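Side-chain contacts in Epf (Streptococcus pyogenes, PDB 4ES8), which probably attaches the streptococcal surface to host cells, acting as an adhesin through an N-terminal domain that contains a carbohydrate-binding module: residues S107-H112 with Q297-K302; S40-S45 with S76-D81; D143-S148 with V189-V194; N216-D221 with T243-D248. All coordinates share one frame; numbering follows the deposited sequence. Where two conformers were deposited one is given.

Contact 1 of 4, residues S107-H112 with Q297-K302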
loop_
_atom_site.group_PDB
_atom_site.type_symbol
_atom_site.label_atom_id
_atom_site.label_comp_id
_atom_site.label_asym_id
_atom_site.label_seq_id
_atom_site.Cartn_x
_atom_site.Cartn_y
_atom_site.Cartn_z
ATOM N N SER A 107 4.576 6.339 3.671
ATOM C CA SER A 107 3.433 6.228 4.572
ATOM C C SER A 107 2.148 5.975 3.794
ATOM O O SER A 107 1.782 6.766 2.898
ATOM C CB SER A 107 3.294 7.493 5.413
ATOM O OG SER A 107 2.339 7.291 6.443
ATOM N N LEU A 108 1.464 4.865 4.140
ATOM C CA LEU A 108 0.217 4.511 3.468
ATOM C C LEU A 108 -0.977 4.991 4.296
ATOM O O LEU A 108 -0.828 5.275 5.493
ATOM C CB LEU A 108 0.137 2.978 3.235
ATOM C CG LEU A 108 1.354 2.336 2.526
ATOM C CD1 LEU A 108 1.137 0.853 2.321
ATOM C CD2 LEU A 108 1.651 3.024 1.189
ATOM N N ILE A 109 -2.139 5.105 3.656
ATOM C CA ILE A 109 -3.374 5.511 4.326
ATOM C C ILE A 109 -4.098 4.265 4.795
ATOM O O ILE A 109 -4.173 3.274 4.069
ATOM C CB ILE A 109 -4.257 6.367 3.377
ATOM C CG1 ILE A 109 -3.536 7.700 3.074
ATOM C CG2 ILE A 109 -5.657 6.642 3.991
ATOM C CD1 ILE A 109 -4.150 8.470 1.885
ATOM N N LYS A 110 -4.662 4.326 6.014
ATOM C CA LYS A 110 -5.427 3.201 6.563
ATOM C C LYS A 110 -6.645 2.927 5.688
ATOM O O LYS A 110 -7.343 3.866 5.287
ATOM C CB LYS A 110 -5.895 3.552 7.985
ATOM C CG LYS A 110 -6.644 2.403 8.688
ATOM C CD LYS A 110 -7.046 2.736 10.132
ATOM C CE LYS A 110 -8.204 3.714 10.218
ATOM N NZ LYS A 110 -8.678 3.891 11.625
ATOM N N ASP A 111 -6.892 1.640 5.390
ATOM C CA ASP A 111 -8.079 1.183 4.683
ATOM C C ASP A 111 -8.120 1.634 3.206
ATOM O O ASP A 111 -9.187 1.712 2.619
ATOM C CB ASP A 111 -9.356 1.616 5.435
ATOM C CG ASP A 111 -10.618 0.863 5.090
ATOM O OD1 ASP A 111 -10.548 -0.376 4.927
ATOM O OD2 ASP A 111 -11.688 1.501 5.052
ATOM N N HIS A 112 -6.948 1.889 2.605
ATOM C CA HIS A 112 -6.836 2.157 1.177
ATOM C C HIS A 112 -6.345 0.863 0.516
ATOM O O HIS A 112 -5.799 -0.015 1.205
ATOM C CB HIS A 112 -5.868 3.324 0.927
ATOM C CG HIS A 112 -6.520 4.679 0.847
ATOM N ND1 HIS A 112 -6.046 5.643 -0.032
ATOM C CD2 HIS A 112 -7.559 5.200 1.551
ATOM C CE1 HIS A 112 -6.790 6.722 0.166
ATOM N NE2 HIS A 112 -7.707 6.514 1.129
ATOM N N GLN A 297 -10.808 10.268 -5.992
ATOM C CA GLN A 297 -9.904 9.723 -4.981
ATOM C C GLN A 297 -8.547 10.404 -5.224
ATOM O O GLN A 297 -7.930 10.139 -6.254
ATOM C CB GLN A 297 -9.842 8.195 -5.095
ATOM C CG GLN A 297 -9.697 7.505 -3.734
ATOM C CD GLN A 297 -8.512 8.041 -2.970
ATOM O OE1 GLN A 297 -7.380 7.961 -3.465
ATOM N NE2 GLN A 297 -8.754 8.715 -1.835
ATOM N N LYS A 298 -8.106 11.303 -4.325
ATOM C CA LYS A 298 -6.903 12.100 -4.626
ATOM C C LYS A 298 -5.636 11.292 -4.760
ATOM O O LYS A 298 -4.738 11.710 -5.490
ATOM C CB LYS A 298 -6.673 13.182 -3.587
ATOM C CG LYS A 298 -7.657 14.328 -3.642
ATOM C CD LYS A 298 -7.333 15.218 -2.476
ATOM C CE LYS A 298 -7.588 16.650 -2.777
ATOM N NZ LYS A 298 -7.123 17.488 -1.641
ATOM N N GLN A 299 -5.535 10.150 -4.065
ATOM C CA GLN A 299 -4.298 9.379 -4.144
ATOM C C GLN A 299 -4.288 8.456 -5.363
ATOM O O GLN A 299 -3.265 8.374 -6.043
ATOM C CB GLN A 299 -4.057 8.568 -2.861
ATOM C CG GLN A 299 -3.753 9.457 -1.652
ATOM C CD GLN A 299 -4.951 10.170 -1.082
ATOM O OE1 GLN A 299 -6.045 9.617 -0.959
ATOM N NE2 GLN A 299 -4.745 11.410 -0.675
ATOM N N SER A 300 -5.391 7.719 -5.618
ATOM C CA SER A 300 -5.402 6.786 -6.744
ATOM C C SER A 300 -5.688 7.490 -8.077
ATOM O O SER A 300 -5.465 6.905 -9.138
ATOM C CB SER A 300 -6.458 5.717 -6.511
ATOM O OG SER A 300 -7.745 6.306 -6.642
ATOM N N LYS A 301 -6.268 8.710 -7.993
ATOM C CA LYS A 301 -6.677 9.566 -9.114
ATOM C C LYS A 301 -7.934 9.052 -9.818
ATOM O O LYS A 301 -8.301 9.575 -10.877
ATOM C CB LYS A 301 -5.541 9.780 -10.153
ATOM C CG LYS A 301 -4.209 10.239 -9.556
ATOM C CD LYS A 301 -4.367 11.572 -8.849
ATOM C CE LYS A 301 -3.101 12.085 -8.216
ATOM N NZ LYS A 301 -3.414 13.298 -7.410
ATOM N N LYS A 302 -8.597 8.033 -9.242
ATOM C CA LYS A 302 -9.833 7.493 -9.804
ATOM C C LYS A 302 -11.007 8.406 -9.482
ATOM O O LYS A 302 -11.131 8.862 -8.349
ATOM C CB LYS A 302 -10.079 6.073 -9.272
ATOM C CG LYS A 302 -9.059 5.063 -9.770
ATOM C CD LYS A 302 -9.315 3.722 -9.090
ATOM C CE LYS A 302 -8.409 2.647 -9.616
ATOM N NZ LYS A 302 -8.817 1.327 -9.081
#
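The imidazole of His112 meets two glutamine amides of 297-302. Gln299 OE1 lies at the ring edge, in its plane, 3.2 Å from His112 CE1. Gln297 NE2 reaches the same carbon obliquely, 3.4 Å from His112 CE1, with its amide turned 82° from the ring. One ring face carries Ile109 CG2, offset toward the rim. The ring nitrogens are used elsewhere: His112 ND1 pairs with Asp213 and His112 NE2 with the carbonyl of Glu246. Ile109 CD1 packs on the amide of Gln299, 3.5 Å from Gln299 CD, and the two side chains cross at about a right angle.

The amides also hold each other. Gln297 NE2 donates to Gln299 OE1 at 3.0 Å, in the amide plane of Gln297, and also to Asp248 OD1. A bend at chi2 (-54°) folds Gln297 back over its own turn. Gln297 OE1 accepts from Ser300 N at 2.9 Å, in the carbonyl plane, and from Gln299 N, which sits above that plane. Both ends of this amide are thus fixed.

At this junction of N-terminal and C-terminal sheets, the loop between strands 97-105 and 113-123, with its type II beta turn Ile109-His112, meets the ST turn of Ser300 after strand 290-297.

Contact 2 of 4, residues S40-S45 with S76-D81. With ACT (acetate ion), chain D.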
loop_
_atom_site.group_PDB
_atom_site.type_symbol
_atom_site.label_atom_id
_atom_site.label_comp_id
_atom_site.label_asym_id
_atom_site.label_seq_id
_atom_site.Cartn_x
_atom_site.Cartn_y
_atom_site.Cartn_z
ATOM N N SER A 40 16.857 -0.849 2.817
ATOM C CA SER A 40 15.999 -2.026 2.850
ATOM C C SER A 40 16.414 -2.955 3.979
ATOM O O SER A 40 17.592 -2.985 4.338
ATOM C CB SER A 40 16.056 -2.770 1.516
ATOM O OG SER A 40 15.578 -1.945 0.469
ATOM N N GLY A 41 15.439 -3.694 4.526
ATOM C CA GLY A 41 15.688 -4.677 5.575
ATOM C C GLY A 41 16.230 -5.968 4.995
ATOM O O GLY A 41 15.972 -6.315 3.830
ATOM N N ARG A 42 16.951 -6.709 5.825
ATOM C CA ARG A 42 17.620 -7.938 5.427
ATOM C C ARG A 42 17.556 -8.859 6.644
ATOM O O ARG A 42 17.910 -8.450 7.751
ATOM C CB ARG A 42 19.071 -7.637 4.980
ATOM C CG ARG A 42 19.761 -6.606 5.888
ATOM C CD ARG A 42 21.157 -6.291 5.376
ATOM N NE ARG A 42 21.582 -4.981 5.863
ATOM C CZ ARG A 42 22.506 -4.795 6.802
ATOM N NH1 ARG A 42 23.062 -5.842 7.420
ATOM N NH2 ARG A 42 22.838 -3.564 7.178
ATOM N N PHE A 43 17.006 -10.060 6.453
ATOM C CA PHE A 43 16.736 -10.954 7.583
ATOM C C PHE A 43 17.001 -12.392 7.227
ATOM O O PHE A 43 17.078 -12.724 6.040
ATOM C CB PHE A 43 15.235 -10.847 7.940
ATOM C CG PHE A 43 14.733 -9.459 8.261
ATOM C CD1 PHE A 43 14.298 -8.605 7.246
ATOM C CD2 PHE A 43 14.723 -8.991 9.571
ATOM C CE1 PHE A 43 13.835 -7.313 7.538
ATOM C CE2 PHE A 43 14.275 -7.690 9.866
ATOM C CZ PHE A 43 13.834 -6.858 8.848
ATOM N N PHE A 44 17.039 -13.280 8.246
ATOM C CA PHE A 44 17.183 -14.690 7.954
ATOM C C PHE A 44 16.473 -15.500 9.001
ATOM O O PHE A 44 16.130 -14.992 10.079
ATOM C CB PHE A 44 18.669 -15.116 7.857
ATOM C CG PHE A 44 19.356 -15.084 9.204
ATOM C CD1 PHE A 44 19.843 -13.887 9.726
ATOM C CD2 PHE A 44 19.558 -16.251 9.924
ATOM C CE1 PHE A 44 20.484 -13.855 10.981
ATOM C CE2 PHE A 44 20.198 -16.225 11.184
ATOM C CZ PHE A 44 20.658 -15.026 11.694
ATOM N N SER A 45 16.274 -16.776 8.684
ATOM C CA SER A 45 15.655 -17.724 9.597
ATOM C C SER A 45 16.297 -19.088 9.463
ATOM O O SER A 45 16.087 -19.775 8.458
ATOM C CB SER A 45 14.159 -17.835 9.329
ATOM O OG SER A 45 13.569 -18.766 10.231
ATOM N N SER A 76 24.974 -17.102 3.625
ATOM C CA SER A 76 24.282 -16.361 2.591
ATOM C C SER A 76 25.029 -15.070 2.329
ATOM O O SER A 76 25.736 -14.558 3.216
ATOM C CB SER A 76 22.827 -16.083 2.990
ATOM O OG SER A 76 22.751 -15.558 4.314
ATOM N N TYR A 77 24.941 -14.583 1.088
ATOM C CA TYR A 77 25.414 -13.270 0.690
ATOM C C TYR A 77 24.222 -12.535 0.154
ATOM O O TYR A 77 23.293 -13.168 -0.360
ATOM C CB TYR A 77 26.517 -13.362 -0.404
ATOM C CG TYR A 77 27.869 -13.818 0.105
ATOM C CD1 TYR A 77 28.048 -15.101 0.627
ATOM C CD2 TYR A 77 28.985 -12.994 0.001
ATOM C CE1 TYR A 77 29.301 -15.525 1.094
ATOM C CE2 TYR A 77 30.242 -13.413 0.443
ATOM C CZ TYR A 77 30.392 -14.676 0.988
ATOM O OH TYR A 77 31.637 -15.068 1.451
ATOM N N ILE A 78 24.244 -11.208 0.232
ATOM C CA ILE A 78 23.133 -10.376 -0.247
ATOM C C ILE A 78 23.686 -9.243 -1.104
ATOM O O ILE A 78 24.835 -8.821 -0.909
ATOM C CB ILE A 78 22.303 -9.857 0.942
ATOM C CG1 ILE A 78 23.162 -9.008 1.920
ATOM C CG2 ILE A 78 21.591 -11.060 1.645
ATOM C CD1 ILE A 78 22.327 -8.420 3.102
ATOM N N LYS A 79 22.870 -8.733 -2.037
ATOM C CA LYS A 79 23.349 -7.681 -2.948
ATOM C C LYS A 79 22.218 -6.759 -3.303
ATOM O O LYS A 79 21.105 -7.220 -3.609
ATOM C CB LYS A 79 23.954 -8.298 -4.227
ATOM C CG LYS A 79 24.507 -7.292 -5.240
ATOM C CD LYS A 79 25.236 -7.995 -6.430
ATOM C CE LYS A 79 24.353 -8.896 -7.282
ATOM N NZ LYS A 79 23.304 -8.141 -8.031
ATOM N N ILE A 80 22.494 -5.453 -3.243
ATOM C CA ILE A 80 21.478 -4.468 -3.573
ATOM C C ILE A 80 22.070 -3.405 -4.475
ATOM O O ILE A 80 23.290 -3.103 -4.419
ATOM C CB ILE A 80 20.903 -3.841 -2.265
ATOM C CG1 ILE A 80 19.543 -3.166 -2.480
ATOM C CG2 ILE A 80 21.920 -2.886 -1.580
ATOM C CD1 ILE A 80 18.837 -2.806 -1.113
ATOM N N ASP A 81 21.223 -2.880 -5.341
ATOM C CA ASP A 81 21.613 -1.741 -6.157
ATOM C C ASP A 81 20.359 -0.909 -6.421
ATOM O O ASP A 81 19.291 -1.171 -5.838
ATOM C CB ASP A 81 22.377 -2.155 -7.420
ATOM C CG ASP A 81 21.606 -2.995 -8.395
ATOM O OD1 ASP A 81 20.351 -2.886 -8.416
ATOM O OD2 ASP A 81 22.245 -3.740 -9.161
HETATM C C ACT D . 25.129 -4.311 9.864
HETATM O O ACT D . 24.450 -3.309 9.552
HETATM O OXT ACT D . 24.939 -5.483 9.497
HETATM C CH3 ACT D . 26.364 -4.144 10.766
#
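Ile78 CD1 presses against the aliphatic part of Arg42, 3.3 Å from Arg42 CD and 3.8 Å from Arg42 CB. The two side chains cross at about a right angle, and on the isoleucine the CD1 methyl does the touching. Beside this pair, Ile80 CD1 sits 3.7 Å from Ser40 OG, with Ser40 CB at 3.8 Å.

First torsions set up the Arg42-Ile78 meeting. Ile78 CG1 stands between its backbone N and carbonyl carbon (chi1 59°), which sends the CD1 branch toward 40-45. Arg42 CG takes the same position (chi1 41°), and the chain then runs extended from CG to NE. Its guanidinium is carried beyond the isoleucine to an acetate ion, probably from the crystallisation liquor. Arg42 NH1 donates to acetate OXT at 2.8 Å, and Arg42 NH2 donates to acetate O at 2.9 Å. The first bond is nearly straight, at 176°. The acetate lies at the edge of the guanidinium, in its plane.

Further out, the carbonyls of His55 and Trp32 also accept from Arg42, and Ile57 N is also hydrogen-bonded to the acetate. Phe101 touches Ile78, and Ile85 touches both Ser40 and Ile80.

The contact joins strands of two different sheets. Its chemistry is divided: Arg42 offers hydrocarbon to the isoleucine between the sheets, while its charged end is held by two carbonyls and an anion, which probably offsets the cost of burying it.

Contact 3 of 4, residues D143-S148 with V189-V194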
loop_
_atom_site.group_PDB
_atom_site.type_symbol
_atom_site.label_atom_id
_atom_site.label_comp_id
_atom_site.label_asym_id
_atom_site.label_seq_id
_atom_site.Cartn_x
_atom_site.Cartn_y
_atom_site.Cartn_z
ATOM N N ASP A 143 15.933 -5.315 14.208
ATOM C CA ASP A 143 14.575 -5.489 13.723
ATOM C C ASP A 143 14.317 -6.978 13.502
ATOM O O ASP A 143 15.254 -7.760 13.293
ATOM C CB ASP A 143 14.349 -4.704 12.416
ATOM C CG ASP A 143 12.889 -4.476 12.048
ATOM O OD1 ASP A 143 11.993 -4.643 12.943
ATOM O OD2 ASP A 143 12.620 -4.136 10.871
ATOM N N SER A 144 13.057 -7.364 13.603
ATOM C CA SER A 144 12.662 -8.761 13.464
ATOM C C SER A 144 11.236 -8.819 12.994
ATOM O O SER A 144 10.534 -7.793 13.027
ATOM C CB SER A 144 12.804 -9.477 14.804
ATOM O OG SER A 144 11.896 -8.902 15.731
ATOM N N PHE A 145 10.807 -9.989 12.524
ATOM C CA PHE A 145 9.422 -10.148 12.111
ATOM C C PHE A 145 9.072 -11.612 12.012
ATOM O O PHE A 145 9.969 -12.472 11.988
ATOM C CB PHE A 145 9.115 -9.468 10.738
ATOM C CG PHE A 145 9.606 -10.199 9.510
ATOM C CD1 PHE A 145 10.911 -10.014 9.039
ATOM C CD2 PHE A 145 8.754 -11.029 8.784
ATOM C CE1 PHE A 145 11.368 -10.701 7.908
ATOM C CE2 PHE A 145 9.213 -11.718 7.648
ATOM C CZ PHE A 145 10.522 -11.543 7.212
ATOM N N LYS A 146 7.751 -11.867 11.939
ATOM C CA LYS A 146 7.186 -13.202 11.733
ATOM C C LYS A 146 6.353 -13.170 10.474
ATOM O O LYS A 146 5.637 -12.198 10.262
ATOM C CB LYS A 146 6.318 -13.657 12.916
ATOM C CG LYS A 146 7.075 -13.955 14.211
ATOM C CD LYS A 146 6.295 -14.954 15.078
ATOM C CE LYS A 146 5.067 -14.384 15.751
ATOM N NZ LYS A 146 4.105 -15.452 16.133
ATOM N N ILE A 147 6.444 -14.204 9.622
ATOM C CA ILE A 147 5.640 -14.196 8.392
ATOM C C ILE A 147 4.162 -14.019 8.765
ATOM O O ILE A 147 3.446 -13.241 8.123
ATOM C CB ILE A 147 5.850 -15.504 7.612
ATOM C CG1 ILE A 147 7.300 -15.636 7.133
ATOM C CG2 ILE A 147 4.864 -15.601 6.427
ATOM C CD1 ILE A 147 7.604 -17.010 6.438
ATOM N N SER A 148 3.739 -14.742 9.813
ATOM C CA SER A 148 2.346 -14.769 10.282
ATOM C C SER A 148 1.857 -13.401 10.813
ATOM O O SER A 148 0.653 -13.263 11.051
ATOM C CB SER A 148 2.179 -15.842 11.357
ATOM O OG SER A 148 2.959 -15.531 12.494
ATOM N N VAL A 189 7.620 -7.950 1.563
ATOM C CA VAL A 189 8.571 -8.934 2.072
ATOM C C VAL A 189 8.870 -9.943 0.977
ATOM O O VAL A 189 7.958 -10.606 0.471
ATOM C CB VAL A 189 8.081 -9.638 3.367
ATOM C CG1 VAL A 189 9.268 -10.332 4.055
ATOM C CG2 VAL A 189 7.444 -8.626 4.314
ATOM N N LEU A 190 10.144 -10.014 0.588
ATOM C CA LEU A 190 10.599 -10.902 -0.501
ATOM C C LEU A 190 11.369 -12.046 0.127
ATOM O O LEU A 190 12.504 -11.843 0.591
ATOM C CB LEU A 190 11.481 -10.115 -1.469
ATOM C CG LEU A 190 10.737 -8.983 -2.197
ATOM C CD1 LEU A 190 11.713 -8.035 -2.832
ATOM C CD2 LEU A 190 9.757 -9.534 -3.243
ATOM N N LEU A 191 10.730 -13.223 0.236
ATOM C CA LEU A 191 11.322 -14.349 0.939
ATOM C C LEU A 191 11.769 -15.439 0.023
ATOM O O LEU A 191 11.102 -15.744 -0.967
ATOM C CB LEU A 191 10.330 -14.963 1.967
ATOM C CG LEU A 191 9.670 -13.966 2.925
ATOM C CD1 LEU A 191 8.273 -13.611 2.447
ATOM C CD2 LEU A 191 9.582 -14.547 4.332
ATOM N N SER A 192 12.899 -16.067 0.377
ATOM C CA SER A 192 13.356 -17.241 -0.376
ATOM C C SER A 192 13.927 -18.248 0.590
ATOM O O SER A 192 14.238 -17.911 1.739
ATOM C CB SER A 192 14.377 -16.856 -1.447
ATOM O OG SER A 192 15.529 -16.223 -0.915
ATOM N N LYS A 193 14.046 -19.500 0.145
ATOM C CA LYS A 193 14.622 -20.498 1.017
ATOM C C LYS A 193 15.198 -21.648 0.229
ATOM O O LYS A 193 14.844 -21.849 -0.938
ATOM C CB LYS A 193 13.597 -20.987 2.054
ATOM C CG LYS A 193 12.585 -21.987 1.555
ATOM C CD LYS A 193 11.862 -22.622 2.757
ATOM C CE LYS A 193 10.614 -23.364 2.395
ATOM N NZ LYS A 193 9.892 -23.820 3.615
ATOM N N VAL A 194 16.090 -22.397 0.894
ATOM C CA VAL A 194 16.622 -23.662 0.387
ATOM C C VAL A 194 16.175 -24.735 1.370
ATOM O O VAL A 194 16.200 -24.500 2.583
ATOM C CB VAL A 194 18.163 -23.657 0.158
ATOM C CG1 VAL A 194 18.522 -22.727 -1.001
ATOM C CG2 VAL A 194 18.960 -23.283 1.414
#
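Phe145 meets Val189 and Leu191, and Ile147 meets Leu191, from a segment that changes its backbone form. Phe145 and Lys146 are in strand form, and a 3-10 segment begins at Ile147. Residues 189-194 stay extended throughout. The nearest CA atoms, Ile147 CA and Val189 CA, are 8.7 Å apart. That is too far for strand pairing, and side chains fill the gap.

Phe145 reaches across with its ring. Its CG stands between the backbone N and the carbonyl carbon (chi1 76°), and the ring extends toward 189-194. The far end of the ring does the touching. Phe145 CZ is 3.6 Å from Val189 CG1, which approaches obliquely, and Phe145 CE2 is 3.9 Å from the same methyl. The two side chains slide past each other in opposite directions. Leu191 CD2 lies near the ring plane, at the edge, 4.3 Å from Phe145 CZ.

That leucine methyl has a second neighbour. Ile147 CG1 and Ile147 CD1 are each 3.8 Å from Leu191 CD2. Ile147 starts from the 3-10 segment, and the end of its side chain comes nearer to the strand than its first bond suggests. All of these contacts are apolar.

The ring of Phe145 also stacks with Tyr52 and meets Phe43 edge-to-face. Strand 144-146 pairs with 51-54, whereas 186-194 lies between 97-105 and 127-135 in the same seven-stranded sheet. Ala100 and Lys102 of strand 97-105 touch Phe145, and Arg132 of strand 127-135 touches both Ile147 and Leu191. The contact joins two strands of one sheet that are not direct neighbours, through side chains alone.

Contact 4 of 4, residues N216-D221 with T243-D248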
loop_
_atom_site.group_PDB
_atom_site.type_symbol
_atom_site.label_atom_id
_atom_site.label_comp_id
_atom_site.label_asym_id
_atom_site.label_seq_id
_atom_site.Cartn_x
_atom_site.Cartn_y
_atom_site.Cartn_z
ATOM N N ASN A 216 -10.764 2.815 -4.884
ATOM C CA ASN A 216 -11.909 3.374 -5.594
ATOM C C ASN A 216 -12.500 4.499 -4.781
ATOM O O ASN A 216 -12.629 4.377 -3.556
ATOM C CB ASN A 216 -12.974 2.304 -5.840
ATOM C CG ASN A 216 -12.520 1.266 -6.823
ATOM O OD1 ASN A 216 -11.985 1.584 -7.889
ATOM N ND2 ASN A 216 -12.713 0.008 -6.463
ATOM N N PRO A 217 -12.923 5.590 -5.440
ATOM C CA PRO A 217 -13.581 6.662 -4.688
ATOM C C PRO A 217 -14.888 6.163 -4.086
ATOM O O PRO A 217 -15.519 5.245 -4.634
ATOM C CB PRO A 217 -13.844 7.742 -5.740
ATOM C CG PRO A 217 -13.869 7.017 -7.044
ATOM C CD PRO A 217 -12.890 5.870 -6.889
ATOM N N SER A 218 -15.292 6.772 -2.975
ATOM C CA SER A 218 -16.575 6.485 -2.345
ATOM C C SER A 218 -17.713 6.922 -3.303
ATOM O O SER A 218 -17.479 7.559 -4.355
ATOM C CB SER A 218 -16.672 7.228 -1.021
ATOM O OG SER A 218 -16.589 8.631 -1.241
ATOM N N GLN A 219 -18.938 6.591 -2.909
ATOM C CA GLN A 219 -20.132 6.927 -3.680
ATOM C C GLN A 219 -21.089 7.721 -2.837
ATOM O O GLN A 219 -21.063 7.603 -1.614
ATOM C CB GLN A 219 -20.847 5.657 -4.193
ATOM C CG GLN A 219 -20.020 4.815 -5.163
ATOM C CD GLN A 219 -19.284 3.702 -4.466
ATOM O OE1 GLN A 219 -19.834 3.004 -3.612
ATOM N NE2 GLN A 219 -18.034 3.485 -4.845
ATOM N N LEU A 220 -21.957 8.510 -3.487
ATOM C CA LEU A 220 -22.947 9.252 -2.713
ATOM C C LEU A 220 -24.115 8.302 -2.392
ATOM O O LEU A 220 -24.724 7.747 -3.307
ATOM C CB LEU A 220 -23.465 10.490 -3.477
ATOM C CG LEU A 220 -24.460 11.371 -2.680
ATOM C CD1 LEU A 220 -23.769 12.132 -1.561
ATOM C CD2 LEU A 220 -25.225 12.337 -3.610
ATOM N N ASP A 221 -24.395 8.111 -1.101
ATOM C CA ASP A 221 -25.513 7.296 -0.628
ATOM C C ASP A 221 -26.757 8.161 -0.643
ATOM O O ASP A 221 -27.777 7.755 -1.190
ATOM C CB ASP A 221 -25.236 6.736 0.782
ATOM C CG ASP A 221 -26.227 5.694 1.278
ATOM O OD1 ASP A 221 -26.941 5.095 0.434
ATOM O OD2 ASP A 221 -26.228 5.416 2.500
ATOM N N THR A 243 -14.247 1.993 4.704
ATOM C CA THR A 243 -14.916 2.747 5.766
ATOM C C THR A 243 -14.116 4.020 6.063
ATOM O O THR A 243 -14.685 4.958 6.641
ATOM C CB THR A 243 -15.164 1.904 7.016
ATOM O OG1 THR A 243 -13.917 1.509 7.586
ATOM C CG2 THR A 243 -16.080 0.695 6.747
ATOM N N ASN A 244 -12.830 4.086 5.660
ATOM C CA ASN A 244 -12.067 5.323 5.836
ATOM C C ASN A 244 -12.107 6.071 4.519
ATOM O O ASN A 244 -11.407 5.681 3.582
ATOM C CB ASN A 244 -10.601 5.076 6.277
ATOM C CG ASN A 244 -9.818 6.368 6.416
ATOM O OD1 ASN A 244 -10.400 7.451 6.561
ATOM N ND2 ASN A 244 -8.483 6.310 6.405
ATOM N N PHE A 245 -12.911 7.144 4.442
ATOM C CA PHE A 245 -13.052 7.867 3.184
ATOM C C PHE A 245 -11.991 8.945 2.995
ATOM O O PHE A 245 -12.059 9.700 2.028
ATOM C CB PHE A 245 -14.468 8.430 3.037
ATOM C CG PHE A 245 -15.488 7.317 3.033
ATOM C CD1 PHE A 245 -15.379 6.255 2.144
ATOM C CD2 PHE A 245 -16.549 7.325 3.927
ATOM C CE1 PHE A 245 -16.326 5.222 2.138
ATOM C CE2 PHE A 245 -17.505 6.290 3.915
ATOM C CZ PHE A 245 -17.377 5.250 3.024
ATOM N N GLU A 246 -10.965 8.950 3.879
ATOM C CA GLU A 246 -9.830 9.868 3.802
ATOM C C GLU A 246 -9.280 9.985 2.386
ATOM O O GLU A 246 -9.032 8.962 1.717
ATOM C CB GLU A 246 -8.733 9.332 4.724
ATOM C CG GLU A 246 -7.500 10.197 4.824
ATOM C CD GLU A 246 -6.469 9.697 5.821
ATOM O OE1 GLU A 246 -6.693 8.655 6.475
ATOM O OE2 GLU A 246 -5.404 10.340 5.906
ATOM N N GLY A 247 -9.053 11.219 1.956
ATOM C CA GLY A 247 -8.446 11.473 0.651
ATOM C C GLY A 247 -9.425 11.677 -0.484
ATOM O O GLY A 247 -9.013 12.085 -1.572
ATOM N N ASP A 248 -10.712 11.366 -0.279
ATOM C CA ASP A 248 -11.691 11.593 -1.337
ATOM C C ASP A 248 -12.017 13.076 -1.417
ATOM O O ASP A 248 -12.282 13.721 -0.394
ATOM C CB ASP A 248 -12.969 10.784 -1.066
ATOM C CG ASP A 248 -12.834 9.292 -1.284
ATOM O OD1 ASP A 248 -11.684 8.801 -1.365
ATOM O OD2 ASP A 248 -13.872 8.618 -1.374
#
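Ser218 grips one carboxylate oxygen of Asp248 with two donors. The backbone N of Ser218 gives a bond of 2.8 Å to Asp248 OD2, with an N-H...O angle of 164°. It arrives on the syn side, 28° out of the carboxylate plane. Ser218 OG donates to Asp248 OD2 at 2.7 Å, on the anti lone pair of that oxygen. Ser218 OG sits between its own backbone N and carbonyl carbon (chi1 61°), which brings hydroxyl and amide to the same oxygen. The other oxygen, Asp248 OD1, has a salt bridge to Arg242 and a hydrogen bond from Gln297 NE2. Both oxygens of this buried carboxylate are thus satisfied, and the nearby arginine would probably favour its charged form.

Beside these bonds, Ser218 CB lies 3.6 Å from Phe245 CD1, oblique to the ring. One face of that ring has Thr243 O above it, offset toward the rim.

The loop 243-248 has bonds of its own. Asn244 OD1 accepts from Glu246 N at 3.1 Å, an Asx turn, with the donor above the carbonyl plane, and also from Asp268 N. Asn244 ND2 donates to Glu246 OE1 at 3.0 Å and also to Lys110 O. Asp248 N bonds to Phe245 O at 3.1 Å, closing a type II beta turn with Gly247 inside it.

Ile295 of strand 290-297 touches Pro217, Ser218 and Asp248, and Leu236 of strand 231-237 touches Ser218. The contact thus joins the lead into strand 219-224 to the start of strand 248-253, two strands that belong to different sheets.

Contacts 1 and 4 meet where the N-terminal sheets give way to the C-terminal ones, with centres 10 Å apart. They touch directly: Asp111 OD2 is 2.6 Å from Thr243 N, and Ile109 CG2 packs 3.4 Å from Glu246 OE1. Contacts 2 and 3 form the other pair, with centres 11 Å apart. Phe43 of contact 2 joins them, with Phe43 CE2 3.6 Å from Asp143 O. The pairs are well separated: contacts 2 and 4 have centres 39 Å apart, on opposite sides of the chain's centre. The acetate belongs to contact 2. A sodium ion lies about 13 Å from the side chain of Ile147 in contact 3.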